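Side-chain contacts in transcriptional regulator, MarR family, putative (Bacillus cereus, PDB 3BJA), which probably binds DNA and regulates transcription as a dimeric winged helix-turn-helix protein of the MarR family: residues K47-M50 with S51-I54; I68-M71 with K72-Y76; T94-G97 with E98-K102; C118-K121 with E122-G125. One frame throughout, in Å; residues are numbered along the deposited sequence.

In the fold
All four contacts are local and follow one another in series; none nests in or crosses another, and each closes only a turn or two at a helix end. Contact 1 turns strand 48-49 into helix 50-56. Contact 2 ends helix 64-73 before strand 77-81, and packs against contact 1 where Leu53 meets Ile68. Contact 3 begins helix 95-116 just after strand 89-93 and touches contact 2: Thr94 OG1 and Lys96 NZ probably bond the carbonyls of Gly75 and Asp74, tying the long helix to the end of helix 64-73. Contact 4 lies apart, about 34 Å from contact 3 between centres, starting helix 121-138 against the second subunit.

Contact 1: K47-M50 with S51-I54; sequences KVSM and SKLI
Ser49 caps the helix that follows it, its OG accepting the N-H of Lys52 at 2.9 Å in a nearly straight bond (166°). The hydroxyl reaches forward to the first turn because OG stands between the backbone N and the carbonyl carbon (chi1 69°). Serine suits the place, since a short side chain can serve an amide for which the helix has no earlier carbonyl. The backbone then takes over, with Leu53 N bonded to Ser49 O at 2.9 Å and Ile54 N bonded to Met50 O.

The packed side centres on buried Leu53, held between Val41 and Met64, and on Val48 against Leu42; Val48 CG2 and Leu53 CB make an ordinary apolar contact at 4.4 Å. Ile54 brings CG1 to 3.2 Å from Met50 O, while Met50, a selenomethionine bent twice along its chain, runs on to helix 64-73 and strand 89-93. The loose side holds Ser51 and Lys52, both exposed, the Lys52 chain leading away from the turn.

Apolar residues thus anchor the turn inward, whereas the one side-chain hydrogen bond, beside the backbone bonds, is made by the Ser49 hydroxyl, which accepts an N-H that would otherwise lack a helical partner.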
loop_
_atom_site.group_PDB
_atom_site.type_symbol
_atom_site.label_atom_id
_atom_site.label_comp_id
_atom_site.label_asym_id
_atom_site.label_seq_id
_atom_site.Cartn_x
_atom_site.Cartn_y
_atom_site.Cartn_z
ATOM N N LYS A 47 -17.854 8.269 16.389
ATOM C CA LYS A 47 -18.630 7.182 15.840
ATOM C C LYS A 47 -18.951 7.592 14.394
ATOM O O LYS A 47 -19.790 8.466 14.170
ATOM C CB LYS A 47 -19.891 6.990 16.697
ATOM C CG LYS A 47 -20.814 5.856 16.322
ATOM C CD LYS A 47 -22.096 5.873 17.166
ATOM C CE LYS A 47 -21.876 5.514 18.639
ATOM N NZ LYS A 47 -23.112 5.636 19.466
ATOM N N VAL A 48 -18.222 7.018 13.436
ATOM C CA VAL A 48 -18.443 7.267 11.991
ATOM C C VAL A 48 -19.130 6.059 11.329
ATOM O O VAL A 48 -19.334 5.014 11.964
ATOM C CB VAL A 48 -17.129 7.629 11.233
ATOM C CG1 VAL A 48 -16.579 8.980 11.723
ATOM C CG2 VAL A 48 -16.084 6.521 11.355
ATOM N N SER A 49 -19.522 6.237 10.071
ATOM C CA SER A 49 -20.131 5.169 9.288
ATOM C C SER A 49 -19.037 4.295 8.680
ATOM O O SER A 49 -17.877 4.717 8.558
ATOM C CB SER A 49 -21.013 5.737 8.162
ATOM O OG SER A 49 -20.241 6.381 7.151
HETATM N N MSE A 50 -19.425 3.081 8.295
HETATM C CA MSE A 50 -18.539 2.166 7.572
HETATM C C MSE A 50 -17.981 2.809 6.307
HETATM O O MSE A 50 -16.797 2.643 6.012
HETATM C CB MSE A 50 -19.252 0.845 7.213
HETATM C CG MSE A 50 -19.048 -0.223 8.257
HETATM SE SE MSE A 50 -17.239 -0.894 8.043
HETATM C CE MSE A 50 -17.643 -2.157 6.601
ATOM N N SER A 51 -18.839 3.543 5.587
ATOM C CA SER A 51 -18.444 4.258 4.373
ATOM C C SER A 51 -17.433 5.345 4.725
ATOM O O SER A 51 -16.363 5.371 4.132
ATOM C CB SER A 51 -19.662 4.834 3.632
ATOM O OG SER A 51 -20.540 3.801 3.218
ATOM N N LYS A 52 -17.753 6.196 5.711
ATOM C CA LYS A 52 -16.797 7.233 6.198
ATOM C C LYS A 52 -15.434 6.672 6.578
ATOM O O LYS A 52 -14.423 7.300 6.288
ATOM C CB LYS A 52 -17.335 8.091 7.375
ATOM C CG LYS A 52 -17.718 9.522 7.000
ATOM C CD LYS A 52 -16.451 10.366 6.740
ATOM C CE LYS A 52 -16.787 11.765 6.257
ATOM N NZ LYS A 52 -15.556 12.515 5.874
ATOM N N LEU A 53 -15.430 5.505 7.227
ATOM C CA LEU A 53 -14.194 4.815 7.603
ATOM C C LEU A 53 -13.449 4.382 6.349
ATOM O O LEU A 53 -12.262 4.628 6.248
ATOM C CB LEU A 53 -14.468 3.619 8.537
ATOM C CG LEU A 53 -13.286 2.749 8.988
ATOM C CD1 LEU A 53 -12.239 3.596 9.713
ATOM C CD2 LEU A 53 -13.777 1.607 9.849
ATOM N N ILE A 54 -14.145 3.772 5.389
ATOM C CA ILE A 54 -13.520 3.348 4.104
ATOM C C ILE A 54 -12.892 4.559 3.366
ATOM O O ILE A 54 -11.770 4.475 2.865
ATOM C CB ILE A 54 -14.524 2.587 3.189
ATOM C CG1 ILE A 54 -14.901 1.232 3.804
ATOM C CG2 ILE A 54 -13.918 2.329 1.815
ATOM C CD1 ILE A 54 -16.230 0.659 3.311
#

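Contact 2: I68-M71 with K72-Y76; sequences IQRM and KRDGY
With CG anti to the backbone N (chi1 -174°) and a bend at chi2, Arg70 runs alongside Arg73, whose chain is extended from CG to NE, and both side chains point the same way. Arg70 NE rests over one face of the Arg73 guanidinium, toward its rim, 3.3 Å from Arg73 NH2, with the two planes 33° apart. This is a meeting of like charges; Asp74 probably eases it, since its carboxylate lies at the edge of the Arg73 guanidinium and Asp74 OD1 takes Arg73 NH1 at 2.8 Å, a salt bridge with a bent, weak hydrogen bond.

The buried face is apolar: Met71, a selenomethionine, brings CE within 4.2 Å of Tyr76 CB and also packs on helix 33-44. Its carbonyl closes the last turn. Met71 O accepts Tyr76 N at 3.0 Å, while Gly75 N bonds Lys72 O at 3.2 Å and, weakly, Met71 O as an extra. Glycine suits the turn because its phi is positive (90°), which costs least in a residue without CB.

The pair Tyr76 N to Met71 O and Gly75 N to Lys72 O makes a Schellman motif, here at the end of helix 64-73, probably the DNA-recognition helix of the winged helix-turn-helix.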
loop_
_atom_site.group_PDB
_atom_site.type_symbol
_atom_site.label_atom_id
_atom_site.label_comp_id
_atom_site.label_asym_id
_atom_site.label_seq_id
_atom_site.Cartn_x
_atom_site.Cartn_y
_atom_site.Cartn_z
ATOM N N ILE A 68 -12.961 -5.758 9.927
ATOM C CA ILE A 68 -13.634 -5.076 11.063
ATOM C C ILE A 68 -14.291 -6.082 12.005
ATOM O O ILE A 68 -14.255 -5.898 13.213
ATOM C CB ILE A 68 -14.641 -3.950 10.600
ATOM C CG1 ILE A 68 -13.911 -2.593 10.482
ATOM C CG2 ILE A 68 -15.771 -3.727 11.593
ATOM C CD1 ILE A 68 -12.768 -2.588 9.506
ATOM N N GLN A 69 -14.916 -7.121 11.455
ATOM C CA GLN A 69 -15.490 -8.219 12.270
ATOM C C GLN A 69 -14.459 -8.906 13.172
ATOM O O GLN A 69 -14.764 -9.255 14.314
ATOM C CB GLN A 69 -16.208 -9.265 11.391
ATOM C CG GLN A 69 -17.716 -9.110 11.415
ATOM C CD GLN A 69 -18.336 -9.588 12.742
ATOM O OE1 GLN A 69 -18.013 -10.667 13.241
ATOM N NE2 GLN A 69 -19.239 -8.786 13.298
ATOM N N ARG A 70 -13.255 -9.083 12.636
ATOM C CA ARG A 70 -12.113 -9.639 13.359
ATOM C C ARG A 70 -11.762 -8.708 14.525
ATOM O O ARG A 70 -11.585 -9.164 15.652
ATOM C CB ARG A 70 -10.924 -9.797 12.391
ATOM C CG ARG A 70 -9.667 -10.487 12.903
ATOM C CD ARG A 70 -9.993 -11.823 13.480
ATOM N NE ARG A 70 -8.890 -12.789 13.418
ATOM C CZ ARG A 70 -8.812 -13.865 12.609
ATOM N NH1 ARG A 70 -9.788 -14.207 11.743
ATOM N NH2 ARG A 70 -7.728 -14.647 12.685
HETATM N N MSE A 71 -11.695 -7.402 14.247
HETATM C CA MSE A 71 -11.465 -6.378 15.281
HETATM C C MSE A 71 -12.636 -6.299 16.278
HETATM O O MSE A 71 -12.441 -5.910 17.423
HETATM C CB MSE A 71 -11.210 -4.989 14.653
HETATM C CG MSE A 71 -9.936 -4.902 13.829
HETATM SE SE MSE A 71 -9.570 -3.094 13.106
HETATM C CE MSE A 71 -8.851 -2.202 14.707
ATOM N N LYS A 72 -13.842 -6.648 15.829
ATOM C CA LYS A 72 -15.027 -6.652 16.681
ATOM C C LYS A 72 -14.932 -7.773 17.735
ATOM O O LYS A 72 -15.154 -7.505 18.921
ATOM C CB LYS A 72 -16.324 -6.766 15.854
ATOM C CG LYS A 72 -17.589 -6.355 16.609
ATOM C CD LYS A 72 -18.849 -6.723 15.834
ATOM C CE LYS A 72 -20.132 -6.239 16.525
ATOM N NZ LYS A 72 -20.232 -6.685 17.916
ATOM N N ARG A 73 -14.584 -8.998 17.302
ATOM C CA ARG A 73 -14.450 -10.155 18.216
ATOM C C ARG A 73 -13.219 -9.952 19.134
ATOM O O ARG A 73 -13.284 -10.290 20.320
ATOM C CB ARG A 73 -14.410 -11.526 17.476
ATOM C CG ARG A 73 -13.007 -12.008 17.081
ATOM C CD ARG A 73 -12.900 -13.336 16.331
ATOM N NE ARG A 73 -11.561 -13.996 16.224
ATOM C CZ ARG A 73 -10.314 -13.498 16.418
ATOM N NH1 ARG A 73 -10.029 -12.228 16.718
ATOM N NH2 ARG A 73 -9.263 -14.322 16.261
ATOM N N ASP A 74 -12.113 -9.431 18.572
ATOM C CA ASP A 74 -10.909 -9.057 19.345
ATOM C C ASP A 74 -11.169 -8.012 20.422
ATOM O O ASP A 74 -10.345 -7.854 21.319
ATOM C CB ASP A 74 -9.771 -8.507 18.445
ATOM C CG ASP A 74 -8.909 -9.587 17.836
ATOM O OD1 ASP A 74 -8.655 -10.607 18.514
ATOM O OD2 ASP A 74 -8.451 -9.423 16.684
ATOM N N GLY A 75 -12.257 -7.252 20.288
ATOM C CA GLY A 75 -12.679 -6.284 21.289
ATOM C C GLY A 75 -12.129 -4.888 21.144
ATOM O O GLY A 75 -12.258 -4.105 22.069
ATOM N N TYR A 76 -11.549 -4.567 19.989
ATOM C CA TYR A 76 -11.012 -3.235 19.723
ATOM C C TYR A 76 -12.112 -2.259 19.302
ATOM O O TYR A 76 -12.141 -1.130 19.782
ATOM C CB TYR A 76 -9.948 -3.273 18.633
ATOM C CG TYR A 76 -8.759 -4.177 18.896
ATOM C CD1 TYR A 76 -7.898 -3.953 19.982
ATOM C CD2 TYR A 76 -8.450 -5.229 18.019
ATOM C CE1 TYR A 76 -6.776 -4.789 20.211
ATOM C CE2 TYR A 76 -7.328 -6.061 18.233
ATOM C CZ TYR A 76 -6.502 -5.838 19.329
ATOM O OH TYR A 76 -5.421 -6.664 19.507
#

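Contact 3: T94-G97 with E98-K102; sequences TKKG and EETKK
Glu98 presses its CB against the first carbonyls of the helix, 3.3 Å from Lys95 O, while its N-H bonds Thr94 O at 2.9 Å. Its chain then bends at chi2, and the carboxylate stays at the exposed surface of the first turn. An acid fits there, as the positive end of the helix dipole would probably favour it.

Glu99 meets Lys95 one turn on. With CG anti to the carbonyl carbon (chi1 -69°) and an extended chain beyond, its CG passes 3.3 Å from Lys95 O. The two side chains cross obliquely, Glu99 OE2 meeting Lys95 CE at 3.7 Å. Lys95 NZ remains 4.8 Å from Glu99 OE2, near enough for a probable weak attraction but not in contact.

Gly97 is buried; without a side chain it meets its neighbours through its backbone alone. Its N-H goes to Thr94 OG1 at 3.2 Å, a nearly straight capping bond, and its carbonyl takes Lys101 N. Thr94 OG1 also bonds Gly75 O, so the cap is itself tied down. Beyond it, buried Thr100 gives its hydroxyl to Lys96 O at 2.8 Å, 41° out of the carbonyl plane. Thr100 N reaches Lys96 O from the opposite face, at 2.7 Å.

The chemistry is therefore divided: Thr94 OG1 accepts from Gly97 N and bonds the Gly75 carbonyl while Thr100 OG1 donates to Lys96 O, both securing backbone polar atoms of the first turns, whereas exposed Glu99 and Lys95 meet through carbon chains rather than charged ends.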
loop_
_atom_site.group_PDB
_atom_site.type_symbol
_atom_site.label_atom_id
_atom_site.label_comp_id
_atom_site.label_asym_id
_atom_site.label_seq_id
_atom_site.Cartn_x
_atom_site.Cartn_y
_atom_site.Cartn_z
ATOM N N THR A 94 -13.881 0.800 21.284
ATOM C CA THR A 94 -14.322 0.356 22.599
ATOM C C THR A 94 -13.284 0.909 23.590
ATOM O O THR A 94 -12.269 1.508 23.170
ATOM C CB THR A 94 -14.331 -1.182 22.716
ATOM O OG1 THR A 94 -12.993 -1.682 22.566
ATOM C CG2 THR A 94 -15.248 -1.813 21.659
ATOM N N LYS A 95 -13.528 0.687 24.890
ATOM C CA LYS A 95 -12.592 1.114 25.944
ATOM C C LYS A 95 -11.210 0.459 25.726
ATOM O O LYS A 95 -10.184 1.156 25.772
ATOM C CB LYS A 95 -13.153 0.814 27.334
ATOM C CG LYS A 95 -12.372 1.468 28.477
ATOM C CD LYS A 95 -13.156 1.372 29.799
ATOM C CE LYS A 95 -12.363 1.894 30.987
ATOM N NZ LYS A 95 -13.102 1.691 32.284
ATOM N N LYS A 96 -11.212 -0.852 25.435
ATOM C CA LYS A 96 -9.993 -1.629 25.115
ATOM C C LYS A 96 -9.224 -1.045 23.917
ATOM O O LYS A 96 -8.001 -0.957 23.948
ATOM C CB LYS A 96 -10.350 -3.100 24.820
ATOM C CG LYS A 96 -9.148 -4.002 24.467
ATOM C CD LYS A 96 -9.529 -5.401 24.031
ATOM C CE LYS A 96 -8.270 -6.167 23.651
ATOM N NZ LYS A 96 -8.494 -7.565 23.227
ATOM N N GLY A 97 -9.940 -0.706 22.849
ATOM C CA GLY A 97 -9.315 -0.104 21.658
ATOM C C GLY A 97 -8.752 1.290 21.917
ATOM O O GLY A 97 -7.752 1.695 21.307
ATOM N N GLU A 98 -9.419 2.018 22.814
ATOM C CA GLU A 98 -8.997 3.351 23.225
ATOM C C GLU A 98 -7.653 3.221 23.988
ATOM O O GLU A 98 -6.718 3.999 23.775
ATOM C CB GLU A 98 -10.058 3.987 24.137
ATOM C CG GLU A 98 -10.127 5.509 24.060
ATOM C CD GLU A 98 -11.336 6.002 23.282
ATOM O OE1 GLU A 98 -12.439 5.983 23.898
ATOM O OE2 GLU A 98 -11.176 6.423 22.101
ATOM N N GLU A 99 -7.604 2.224 24.878
ATOM C CA GLU A 99 -6.426 1.862 25.673
ATOM C C GLU A 99 -5.308 1.302 24.781
ATOM O O GLU A 99 -4.140 1.623 24.991
ATOM C CB GLU A 99 -6.811 0.875 26.814
ATOM C CG GLU A 99 -7.690 1.520 27.942
ATOM C CD GLU A 99 -8.388 0.503 28.918
ATOM O OE1 GLU A 99 -8.393 -0.733 28.653
ATOM O OE2 GLU A 99 -8.946 0.952 29.967
ATOM N N THR A 100 -5.667 0.478 23.795
ATOM C CA THR A 100 -4.696 -0.078 22.821
ATOM C C THR A 100 -3.972 1.034 22.041
ATOM O O THR A 100 -2.766 0.922 21.813
ATOM C CB THR A 100 -5.359 -1.087 21.834
ATOM O OG1 THR A 100 -5.906 -2.176 22.580
ATOM C CG2 THR A 100 -4.354 -1.643 20.818
ATOM N N LYS A 101 -4.702 2.094 21.663
ATOM C CA LYS A 101 -4.102 3.247 20.975
ATOM C C LYS A 101 -3.009 3.903 21.828
ATOM O O LYS A 101 -1.924 4.184 21.317
ATOM C CB LYS A 101 -5.135 4.311 20.634
ATOM C CG LYS A 101 -4.551 5.434 19.754
ATOM C CD LYS A 101 -5.449 6.639 19.720
ATOM C CE LYS A 101 -4.804 7.787 18.939
ATOM N NZ LYS A 101 -3.659 8.425 19.661
ATOM N N LYS A 102 -3.325 4.151 23.104
ATOM C CA LYS A 102 -2.399 4.753 24.070
ATOM C C LYS A 102 -1.083 3.977 24.132
ATOM O O LYS A 102 0.005 4.572 24.017
ATOM C CB LYS A 102 -3.037 4.819 25.469
#

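Contact 4: C118-K121 with E122-G125; sequences CFTK and EEEG
Phe119 and Thr120 have extended backbones and the chain turns helical at Lys121, so that Thr120 O already accepts Glu124 N at 2.9 Å. Around this turn two residues exchange side-chain-to-backbone bonds. Thr120 OG1, placed between its backbone N and carbonyl carbon (chi1 69°), accepts Glu123 N at 3.3 Å along a nearly straight line. In return Thr120 N gives its hydrogen to Glu123 OE1 at 3.0 Å, meeting the carboxylate on its anti side and 23° out of its plane. A short hydroxyl before the helix and a longer acid three residues on are just the lengths this exchange needs.

Glu123 OE1 also lies at the edge of the Phe119 ring, in its plane, 3.7 Å from Phe119 CD1, and forms a salt bridge with Lys133 of the second subunit. The ring itself is buried, stacked edge-to-face with Trp134 of that subunit. Lys121, bent at chi2, runs alongside Glu124 and forms a long salt bridge, Lys121 NZ to Glu124 OE1 3.6 Å; Asn3 of the second subunit packs on Lys121 and bonds Glu124 OE1 weakly. Glu124 OE2 holds a water at 2.9 Å, and this water accepts Phe119 N at 3.0 Å, a bridge between helix and loop.

The reciprocal Thr120-Glu123 pair is a capping box, set where helix 121-138 begins in the helical dimer interface characteristic of MarR proteins.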
loop_
_atom_site.group_PDB
_atom_site.type_symbol
_atom_site.label_atom_id
_atom_site.label_comp_id
_atom_site.label_asym_id
_atom_site.label_seq_id
_atom_site.Cartn_x
_atom_site.Cartn_y
_atom_site.Cartn_z
ATOM N N CYS A 118 16.873 9.801 9.741
ATOM C CA CYS A 118 18.198 9.615 9.141
ATOM C C CYS A 118 18.777 10.804 8.385
ATOM O O CYS A 118 19.976 10.793 8.090
ATOM C CB CYS A 118 18.170 8.417 8.197
ATOM S SG CYS A 118 16.850 8.506 6.990
ATOM N N PHE A 119 17.956 11.812 8.079
ATOM C CA PHE A 119 18.400 12.979 7.318
ATOM C C PHE A 119 18.911 14.100 8.220
ATOM O O PHE A 119 18.550 14.191 9.392
ATOM C CB PHE A 119 17.257 13.507 6.445
ATOM C CG PHE A 119 16.751 12.504 5.468
ATOM C CD1 PHE A 119 17.537 12.143 4.366
ATOM C CD2 PHE A 119 15.503 11.899 5.637
ATOM C CE1 PHE A 119 17.100 11.178 3.449
ATOM C CE2 PHE A 119 15.045 10.933 4.715
ATOM C CZ PHE A 119 15.842 10.575 3.621
ATOM N N THR A 120 19.736 14.975 7.654
ATOM C CA THR A 120 20.185 16.168 8.380
ATOM C C THR A 120 19.020 17.176 8.309
ATOM O O THR A 120 18.102 17.020 7.502
ATOM C CB THR A 120 21.495 16.780 7.799
ATOM O OG1 THR A 120 21.243 17.343 6.521
ATOM C CG2 THR A 120 22.607 15.749 7.666
ATOM N N LYS A 121 19.049 18.193 9.157
ATOM C CA LYS A 121 18.025 19.253 9.134
ATOM C C LYS A 121 17.945 19.934 7.769
ATOM O O LYS A 121 16.845 20.259 7.321
ATOM C CB LYS A 121 18.279 20.314 10.212
ATOM C CG LYS A 121 18.171 19.842 11.659
ATOM C CD LYS A 121 16.748 19.516 12.028
ATOM C CE LYS A 121 16.608 19.015 13.450
ATOM N NZ LYS A 121 15.304 18.257 13.564
ATOM N N GLU A 122 19.095 20.124 7.112
ATOM C CA GLU A 122 19.131 20.723 5.777
ATOM C C GLU A 122 18.405 19.836 4.757
ATOM O O GLU A 122 17.571 20.329 3.997
ATOM C CB GLU A 122 20.561 21.010 5.310
ATOM C CG GLU A 122 20.574 21.871 4.046
ATOM C CD GLU A 122 21.931 22.349 3.597
ATOM O OE1 GLU A 122 22.929 22.265 4.356
ATOM O OE2 GLU A 122 21.981 22.848 2.458
ATOM N N GLU A 123 18.738 18.545 4.769
ATOM C CA GLU A 123 18.130 17.539 3.902
ATOM C C GLU A 123 16.615 17.407 4.104
ATOM O O GLU A 123 15.884 17.243 3.118
ATOM C CB GLU A 123 18.805 16.177 4.100
ATOM C CG GLU A 123 20.265 16.120 3.635
ATOM C CD GLU A 123 20.932 14.779 3.913
ATOM O OE1 GLU A 123 20.627 14.128 4.934
ATOM O OE2 GLU A 123 21.782 14.365 3.096
ATOM N N GLU A 124 16.161 17.444 5.364
ATOM C CA GLU A 124 14.712 17.414 5.711
ATOM C C GLU A 124 13.935 18.511 4.977
ATOM O O GLU A 124 12.883 18.245 4.405
ATOM C CB GLU A 124 14.487 17.569 7.233
ATOM C CG GLU A 124 14.654 16.271 8.042
ATOM C CD GLU A 124 14.682 16.475 9.574
ATOM O OE1 GLU A 124 14.604 17.632 10.091
ATOM O OE2 GLU A 124 14.826 15.445 10.270
ATOM N N GLY A 125 14.468 19.738 5.015
ATOM C CA GLY A 125 13.887 20.898 4.303
ATOM C C GLY A 125 13.821 20.712 2.790
ATOM O O GLY A 125 12.829 21.100 2.155
HETATM O O HOH W 1 15.340 12.833 9.229
#